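Local coordinates for alkaline serine protease (Pseudoalteromonas sp., PDB 1Y9Z), which probably cleaves peptide bonds as a cold-adapted, subtilisin-like serine protease of the subtilase family, at residues Y165-P168 / A169-S173; L184-A187 / A188-Y192; E388-A391 / S392-R395; G409-N412 / Q413-Y416. One frame throughout, in Å; residues are numbered along the deposited sequence.

Contact 1 of 4, residues Y165-P168 / A169-S173. With NA (sodium ion), chain E.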
# COMPACT_ATOMS: atom_id res chain seq x y z
N TYR A 165 12.04 15.74 6.55
CA TYR A 165 11.19 15.29 7.64
C TYR A 165 9.74 15.63 7.32
O TYR A 165 9.43 16.78 7.00
CB TYR A 165 11.55 15.99 8.94
CG TYR A 165 12.88 15.61 9.54
CD1 TYR A 165 13.10 14.31 10.02
CD2 TYR A 165 13.90 16.54 9.67
CE1 TYR A 165 14.31 13.97 10.61
CE2 TYR A 165 15.11 16.20 10.25
CZ TYR A 165 15.31 14.92 10.72
OH TYR A 165 16.50 14.59 11.31
N SER A 166 8.88 14.63 7.40
CA SER A 166 7.45 14.84 7.20
C SER A 166 6.85 14.77 8.60
O SER A 166 7.26 13.95 9.42
CB SER A 166 6.86 13.74 6.32
OG SER A 166 5.47 13.92 6.15
N TYR A 167 5.89 15.64 8.88
CA TYR A 167 5.24 15.66 10.18
C TYR A 167 3.77 15.32 9.97
O TYR A 167 3.18 15.68 8.96
CB TYR A 167 5.42 17.05 10.81
CG TYR A 167 6.88 17.36 11.07
CD1 TYR A 167 7.49 17.01 12.28
CD2 TYR A 167 7.68 17.95 10.09
CE1 TYR A 167 8.86 17.23 12.50
CE2 TYR A 167 9.04 18.17 10.30
CZ TYR A 167 9.62 17.81 11.50
OH TYR A 167 10.97 18.01 11.71
N PRO A 168 3.12 14.69 10.97
CA PRO A 168 3.61 14.28 12.29
C PRO A 168 4.60 13.12 12.44
O PRO A 168 5.12 12.92 13.54
CB PRO A 168 2.32 13.99 13.04
CG PRO A 168 1.48 13.36 11.98
CD PRO A 168 1.72 14.27 10.79
N ALA A 169 4.87 12.37 11.38
CA ALA A 169 5.79 11.24 11.49
C ALA A 169 7.12 11.55 12.17
O ALA A 169 7.62 10.75 12.95
CB ALA A 169 6.05 10.65 10.12
N SER A 170 7.67 12.72 11.88
CA SER A 170 8.98 13.08 12.42
C SER A 170 9.06 13.63 13.85
O SER A 170 10.14 14.04 14.28
CB SER A 170 9.68 14.01 11.43
OG SER A 170 9.82 13.35 10.19
N TYR A 171 7.95 13.63 14.57
CA TYR A 171 7.95 14.06 15.97
C TYR A 171 8.33 12.80 16.76
O TYR A 171 8.04 11.69 16.32
CB TYR A 171 6.55 14.51 16.42
CG TYR A 171 6.11 15.85 15.88
CD1 TYR A 171 4.88 15.99 15.24
CD2 TYR A 171 6.90 16.99 16.05
CE1 TYR A 171 4.45 17.22 14.77
CE2 TYR A 171 6.47 18.23 15.59
CZ TYR A 171 5.24 18.34 14.95
OH TYR A 171 4.81 19.56 14.49
N ASP A 172 8.97 12.96 17.91
CA ASP A 172 9.39 11.80 18.70
C ASP A 172 8.24 10.98 19.27
O ASP A 172 8.42 9.81 19.62
CB ASP A 172 10.30 12.24 19.84
CG ASP A 172 11.66 12.71 19.35
OD1 ASP A 172 12.29 11.97 18.56
OD2 ASP A 172 12.10 13.80 19.77
N SER A 173 7.05 11.57 19.35
CA SER A 173 5.88 10.89 19.90
C SER A 173 5.14 10.04 18.88
O SER A 173 4.15 9.39 19.21
CB SER A 173 4.91 11.93 20.47
OG SER A 173 4.46 12.79 19.44
NA NA E . 8.74 9.99 14.90
O HOH W 1 3.86 12.33 8.56
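Tyr165 meets Ser170 at the root of its side chain: Ser170 OG lies 3.4 Å from Tyr165 CB and near the plane of the ring, at its edge, while the phenol oxygen reaches away to Asp194. Ser166 gives its carbonyl O to two donors of one residue, Ser170 OG at 2.7 Å and Ser170 N at 2.8 Å. The amide arrives in the carbonyl plane and the hydroxyl from above it, a double grip that Ser170 manages because its OG sits beside its own backbone N (chi1 -59°). Tyr167 comes next, with one ring face over Ser170 CB in a CH-pi contact. Its edge turns to the face of Tyr171, a T-shaped pair with planes 55° apart and Tyr167 CD1 over the centre of the other ring. A cis peptide bond then leads into Pro168, first residue of a type I beta turn that Tyr171 N closes onto Pro168 O, 3.1 Å away and nearly straight. The turn points Ala169 O and Tyr171 O at a sodium ion, 2.4 and 2.3 Å off, and Val174 O and Gln195 OE1 complete that site. An alanine replacing Tyr171 is likely to leave the Tyr167 edge without the face it rests on and Glu139 without its hydroxyl partner. Pro168 CB touches Tyr171 CD1, and the proline also packs on Leu143 of helix 137-148.

Contact 2 of 4, residues L184-A187 / A188-Y192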
# COMPACT_ATOMS: atom_id res chain seq x y z
N LEU A 184 11.33 -6.90 -0.01
CA LEU A 184 11.81 -6.21 1.18
C LEU A 184 12.83 -5.13 0.86
O LEU A 184 13.59 -4.69 1.72
CB LEU A 184 12.39 -7.21 2.19
CG LEU A 184 11.37 -8.22 2.72
CD1 LEU A 184 12.03 -9.13 3.74
CD2 LEU A 184 10.19 -7.48 3.34
N ASP A 185 12.84 -4.69 -0.40
CA ASP A 185 13.75 -3.63 -0.80
C ASP A 185 13.12 -2.29 -0.48
O ASP A 185 11.90 -2.11 -0.59
CB ASP A 185 14.04 -3.71 -2.30
CG ASP A 185 14.93 -4.88 -2.67
OD1 ASP A 185 16.02 -5.00 -2.07
OD2 ASP A 185 14.54 -5.68 -3.54
N HIS A 186 13.95 -1.34 -0.06
CA HIS A 186 13.50 0.00 0.27
C HIS A 186 12.88 0.66 -0.97
O HIS A 186 13.46 0.64 -2.05
CB HIS A 186 14.68 0.83 0.78
CG HIS A 186 14.41 2.29 0.89
ND1 HIS A 186 14.97 3.22 0.03
CD2 HIS A 186 13.65 3.00 1.76
CE1 HIS A 186 14.57 4.43 0.37
NE2 HIS A 186 13.76 4.33 1.41
N ALA A 187 11.69 1.22 -0.80
CA ALA A 187 11.00 1.89 -1.90
C ALA A 187 11.76 3.17 -2.23
O ALA A 187 12.01 4.00 -1.35
CB ALA A 187 9.57 2.21 -1.50
N ALA A 188 12.10 3.35 -3.50
CA ALA A 188 12.85 4.52 -3.94
C ALA A 188 12.25 5.85 -3.50
O ALA A 188 12.98 6.81 -3.25
CB ALA A 188 13.02 4.49 -5.45
N PHE A 189 10.93 5.91 -3.41
CA PHE A 189 10.26 7.15 -3.02
C PHE A 189 10.17 7.39 -1.52
O PHE A 189 9.89 8.51 -1.08
CB PHE A 189 8.83 7.17 -3.58
CG PHE A 189 7.97 6.03 -3.08
CD1 PHE A 189 7.66 4.96 -3.91
CD2 PHE A 189 7.49 6.02 -1.77
CE1 PHE A 189 6.90 3.89 -3.44
CE2 PHE A 189 6.74 4.96 -1.29
CZ PHE A 189 6.44 3.89 -2.13
N SER A 190 10.40 6.35 -0.73
CA SER A 190 10.27 6.45 0.72
C SER A 190 11.33 7.35 1.35
O SER A 190 12.52 7.06 1.30
CB SER A 190 10.33 5.05 1.34
OG SER A 190 9.95 5.06 2.70
N GLN A 191 10.88 8.45 1.96
CA GLN A 191 11.80 9.38 2.59
C GLN A 191 12.63 8.70 3.68
O GLN A 191 12.11 7.92 4.48
CB GLN A 191 11.03 10.58 3.16
CG GLN A 191 10.61 11.56 2.07
CD GLN A 191 9.59 12.58 2.54
OE1 GLN A 191 9.81 13.30 3.52
NE2 GLN A 191 8.48 12.67 1.82
N TYR A 192 13.93 8.99 3.68
CA TYR A 192 14.84 8.39 4.65
C TYR A 192 15.32 9.44 5.65
O TYR A 192 15.90 10.46 5.28
CB TYR A 192 16.03 7.74 3.93
CG TYR A 192 16.80 8.68 3.02
CD1 TYR A 192 16.33 9.02 1.75
CD2 TYR A 192 18.01 9.23 3.44
CE1 TYR A 192 17.04 9.90 0.93
CE2 TYR A 192 18.73 10.10 2.63
CZ TYR A 192 18.24 10.43 1.38
OH TYR A 192 18.97 11.30 0.59
O HOH W 2 12.36 5.24 3.79
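His186 NE2 donates to Ser190 O across 3.0 Å, a bent bond with 136° at the hydrogen, the oxygen standing slightly out of the imidazole plane. The same nitrogen has a water at 2.9 Å, this one lying in the ring plane. That water also hydrogen-bonds to Ser190 OG, so it ties the imidazole to the serine side chain as well as to the backbone, and probably donates to Gln191 O. The ring can reach so far forward because CG of His186 stands anti to its backbone N (chi1 168°), and its NE2 comes within 3.5 Å of Ser190 CB. Ser190 OG has a second anchor in Ala179 N on strand 174-180. Next comes the turn's own bond, Ser190 N to Ala187 O, 2.9 Å. The packing is carried by Phe189, whose CG sits between backbone N and carbonyl carbon (chi1 61°) and brings the ring back over its neighbour but one. Ala187 CB rests on one face in a CH-pi contact, 3.8 Å from the centroid and closest to Phe189 CZ. The ring also touches Asn159, a residue lining the phenylmethanesulfonic acid pocket. The backbone from Ala187 to Ser190 is a type I beta turn, set in the loop that carries the subtilase chain from strand 174-180 to strand 196-201.

Contact 3 of 4, residues E388-A391 / S392-R395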
# COMPACT_ATOMS: atom_id res chain seq x y z
N GLU A 388 -3.30 -4.37 28.59
CA GLU A 388 -2.82 -3.80 29.84
C GLU A 388 -1.52 -3.02 29.64
O GLU A 388 -1.16 -2.18 30.46
CB GLU A 388 -2.60 -4.90 30.90
CG GLU A 388 -1.42 -5.84 30.64
CD GLU A 388 -1.72 -6.92 29.62
OE1 GLU A 388 -0.80 -7.72 29.33
OE2 GLU A 388 -2.86 -6.98 29.12
N CYS A 389 -0.82 -3.31 28.54
CA CYS A 389 0.44 -2.62 28.25
C CYS A 389 0.16 -1.22 27.70
O CYS A 389 -0.90 -0.97 27.12
CB CYS A 389 1.27 -3.43 27.25
SG CYS A 389 1.65 -5.14 27.77
N SER A 390 1.11 -0.31 27.87
CA SER A 390 0.95 1.06 27.39
C SER A 390 1.37 1.22 25.93
O SER A 390 2.00 0.34 25.35
CB SER A 390 1.78 2.02 28.24
OG SER A 390 3.16 1.86 27.99
N ALA A 391 1.02 2.37 25.35
CA ALA A 391 1.36 2.66 23.97
C ALA A 391 2.88 2.61 23.77
O ALA A 391 3.37 2.03 22.80
CB ALA A 391 0.83 4.03 23.58
N SER A 392 3.61 3.22 24.70
CA SER A 392 5.07 3.25 24.61
C SER A 392 5.64 1.83 24.67
O SER A 392 6.60 1.52 23.98
CB SER A 392 5.66 4.10 25.73
OG SER A 392 5.37 3.56 27.00
N GLN A 393 5.02 0.98 25.49
CA GLN A 393 5.48 -0.39 25.62
C GLN A 393 5.22 -1.19 24.34
O GLN A 393 6.05 -2.01 23.93
CB GLN A 393 4.81 -1.05 26.83
CG GLN A 393 5.42 -0.60 28.15
CD GLN A 393 4.65 -1.07 29.37
OE1 GLN A 393 5.17 -1.06 30.49
NE2 GLN A 393 3.40 -1.46 29.17
N VAL A 394 4.07 -0.96 23.71
CA VAL A 394 3.75 -1.65 22.47
C VAL A 394 4.71 -1.17 21.37
O VAL A 394 5.21 -1.97 20.58
CB VAL A 394 2.29 -1.37 22.03
CG1 VAL A 394 2.03 -1.94 20.65
CG2 VAL A 394 1.33 -1.99 23.04
N ARG A 395 4.96 0.13 21.34
CA ARG A 395 5.87 0.72 20.36
C ARG A 395 7.24 0.05 20.47
O ARG A 395 7.84 -0.34 19.47
CB ARG A 395 5.99 2.23 20.61
CG ARG A 395 6.85 2.99 19.62
CD ARG A 395 6.78 4.48 19.90
NE ARG A 395 7.67 5.25 19.04
CZ ARG A 395 7.83 6.57 19.14
NH1 ARG A 395 8.66 7.20 18.32
NH2 ARG A 395 7.15 7.25 20.05
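The flat group that takes part here is the side-chain amide of Gln393, whose end is laid back beside the backbone of Cys389 and Ser390. Beyond CG the chain is extended (chi2 171°), which carries the amide past the start of the helix instead of along it. On the way, Gln393 CG passes Ser390 OG at 3.3 Å. The same side chain also leans on Cys432 and Thr433, so an alanine here would probably open a gap between the helix start and the C-terminal segment and leave Ser390 OG without the methylene that covers it. Ser390 holds the N-cap position. A chi1 of 71° swings its hydroxyl toward the first helical turn, where Ser390 OG shares a hydrogen bond with Ser392 OG at 3.0 Å. That turn is then stitched by Val394 N to Ser390 O, 2.9 Å, and by Arg395 N to Ala391 O, also 2.9 Å. Val394 CG2 comes within 3.3 Å of that same Ser390 O and more loosely faces Cys389 CB. The guanidinium of Arg395 leads away from this turn to a salt bridge with Glu197, a residue of a sodium site. Cys389 is held by its disulfide to Cys432, and its carbonyl accepts from Trp383 NE1. Ala391 and Val394 of helix 391-401 pack on Trp383 of helix 368-385; Ala391 also meets Leu152 of strand 152-156, and Ser392 meets Tyr147 of helix 137-148.

Contact 4 of 4, residues G409-N412 / Q413-Y416. With CA (calcium ion), chain D.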
# COMPACT_ATOMS: atom_id res chain seq x y z
N GLY A 409 21.42 -3.34 11.68
CA GLY A 409 21.04 -2.30 12.62
C GLY A 409 20.06 -1.30 12.06
O GLY A 409 19.69 -1.36 10.89
N ARG A 410 19.65 -0.36 12.90
CA ARG A 410 18.71 0.66 12.47
C ARG A 410 19.33 1.54 11.38
O ARG A 410 20.49 1.92 11.48
CB ARG A 410 18.30 1.54 13.65
CG ARG A 410 17.25 2.59 13.30
CD ARG A 410 16.88 3.45 14.50
NE ARG A 410 15.79 4.36 14.17
CZ ARG A 410 15.09 5.05 15.07
NH1 ARG A 410 14.11 5.86 14.66
NH2 ARG A 410 15.35 4.94 16.36
N ASP A 411 18.56 1.83 10.34
CA ASP A 411 19.04 2.71 9.27
C ASP A 411 17.92 3.68 8.89
O ASP A 411 16.76 3.46 9.23
CB ASP A 411 19.53 1.91 8.05
CG ASP A 411 18.51 0.90 7.55
OD1 ASP A 411 18.66 -0.30 7.85
OD2 ASP A 411 17.55 1.33 6.87
N ASN A 412 18.29 4.75 8.20
CA ASN A 412 17.32 5.78 7.81
C ASN A 412 16.31 5.34 6.76
O ASN A 412 15.24 5.95 6.63
CB ASN A 412 18.04 7.04 7.32
CG ASN A 412 18.81 7.76 8.42
OD1 ASN A 412 19.32 8.85 8.21
ND2 ASN A 412 18.89 7.14 9.60
N GLN A 413 16.65 4.32 5.99
CA GLN A 413 15.74 3.83 4.96
C GLN A 413 14.62 2.95 5.48
O GLN A 413 13.46 3.12 5.10
CB GLN A 413 16.52 3.06 3.88
CG GLN A 413 17.30 3.93 2.92
CD GLN A 413 18.54 4.56 3.53
OE1 GLN A 413 18.96 5.64 3.12
NE2 GLN A 413 19.13 3.87 4.50
N THR A 414 14.96 2.01 6.35
CA THR A 414 13.98 1.05 6.87
C THR A 414 13.76 1.03 8.38
O THR A 414 12.98 0.21 8.88
CB THR A 414 14.37 -0.37 6.42
OG1 THR A 414 15.65 -0.72 6.97
CG2 THR A 414 14.46 -0.44 4.90
N GLY A 415 14.43 1.92 9.11
CA GLY A 415 14.28 1.94 10.55
C GLY A 415 14.79 0.63 11.15
O GLY A 415 15.85 0.15 10.77
N TYR A 416 14.02 0.05 12.07
CA TYR A 416 14.42 -1.21 12.68
C TYR A 416 14.11 -2.40 11.78
O TYR A 416 14.54 -3.52 12.05
CB TYR A 416 13.73 -1.38 14.04
CG TYR A 416 14.30 -0.46 15.10
CD1 TYR A 416 15.62 -0.60 15.54
CD2 TYR A 416 13.53 0.57 15.64
CE1 TYR A 416 16.15 0.27 16.48
CE2 TYR A 416 14.05 1.44 16.59
CZ TYR A 416 15.37 1.29 17.00
OH TYR A 416 15.89 2.16 17.93
CA CA D . 18.83 -2.31 9.01
O HOH W 3 20.80 5.04 6.90
O HOH W 4 16.44 -2.05 9.21
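A calcium site is braced where Asp411 meets Thr414 and Gly415. Gly409 O and Asp411 OD1 each bind the ion at 2.3 Å, a water adds a further ligand, and Asp404, Leu405 and Val407 complete the sphere. The carboxylate divides its work between its two oxygens. While OD1 faces the metal, Asp411 OD2 accepts from Thr414 N at 2.7 Å, nearly along the C-O axis, and from Thr414 OG1 at 2.8 Å on its syn side. These two bonds, with the metal on the other oxygen, hold the carboxylate in its rotation. The calcium-bound water donates to Thr414 OG1 and to Gly415 O, which makes the threonine a second-shell residue. The backbone doubles back here in a short antiparallel reversal between helices 391-401 and 421-430, with Asp411 and Gly415 as a single hydrogen-bonded pair. Gly415 N reaches Asp411 O at 2.8 Å, and Asp411 N returns a longer bond of 3.2 Å to Gly415 O. Glycine suits the turn-back at 415, where phi is positive. Beside the reversal, Arg410 runs extended over one face of the Tyr416 ring. Arg410 CD sits 4.0 Å from the centroid of the Tyr416 ring in a CH-pi contact, and the guanidinium plane is turned 45° to the ring. Arg410 NH2 has only a weak bond to Tyr416 OH, whereas NH1 is held more firmly by Val196 O. A second water joins Asn412 N to Gln413 NE2.

How the contacts relate
All four contacts are local and follow one another along the chain, so none encloses or crosses another. Contact 1 closes a turn between strands 152-156 and 174-180, and contact 2 does the same in the next loop, before strand 196-201; Ser166 packs against Gln191 between them. Contact 3 starts helix 391-401, and its Arg395 NH2 probably hydrogen-bonds to Asp172 O of contact 1, bringing the helix to the sodium region. Contact 4 doubles the chain back between that helix and helix 421-430 and lies against contact 2, where Tyr192 CB meets Asn412 O and His186 CD2 meets Gln413 O. Contacts 2 and 3 stay about 14 Å apart at their nearest atoms.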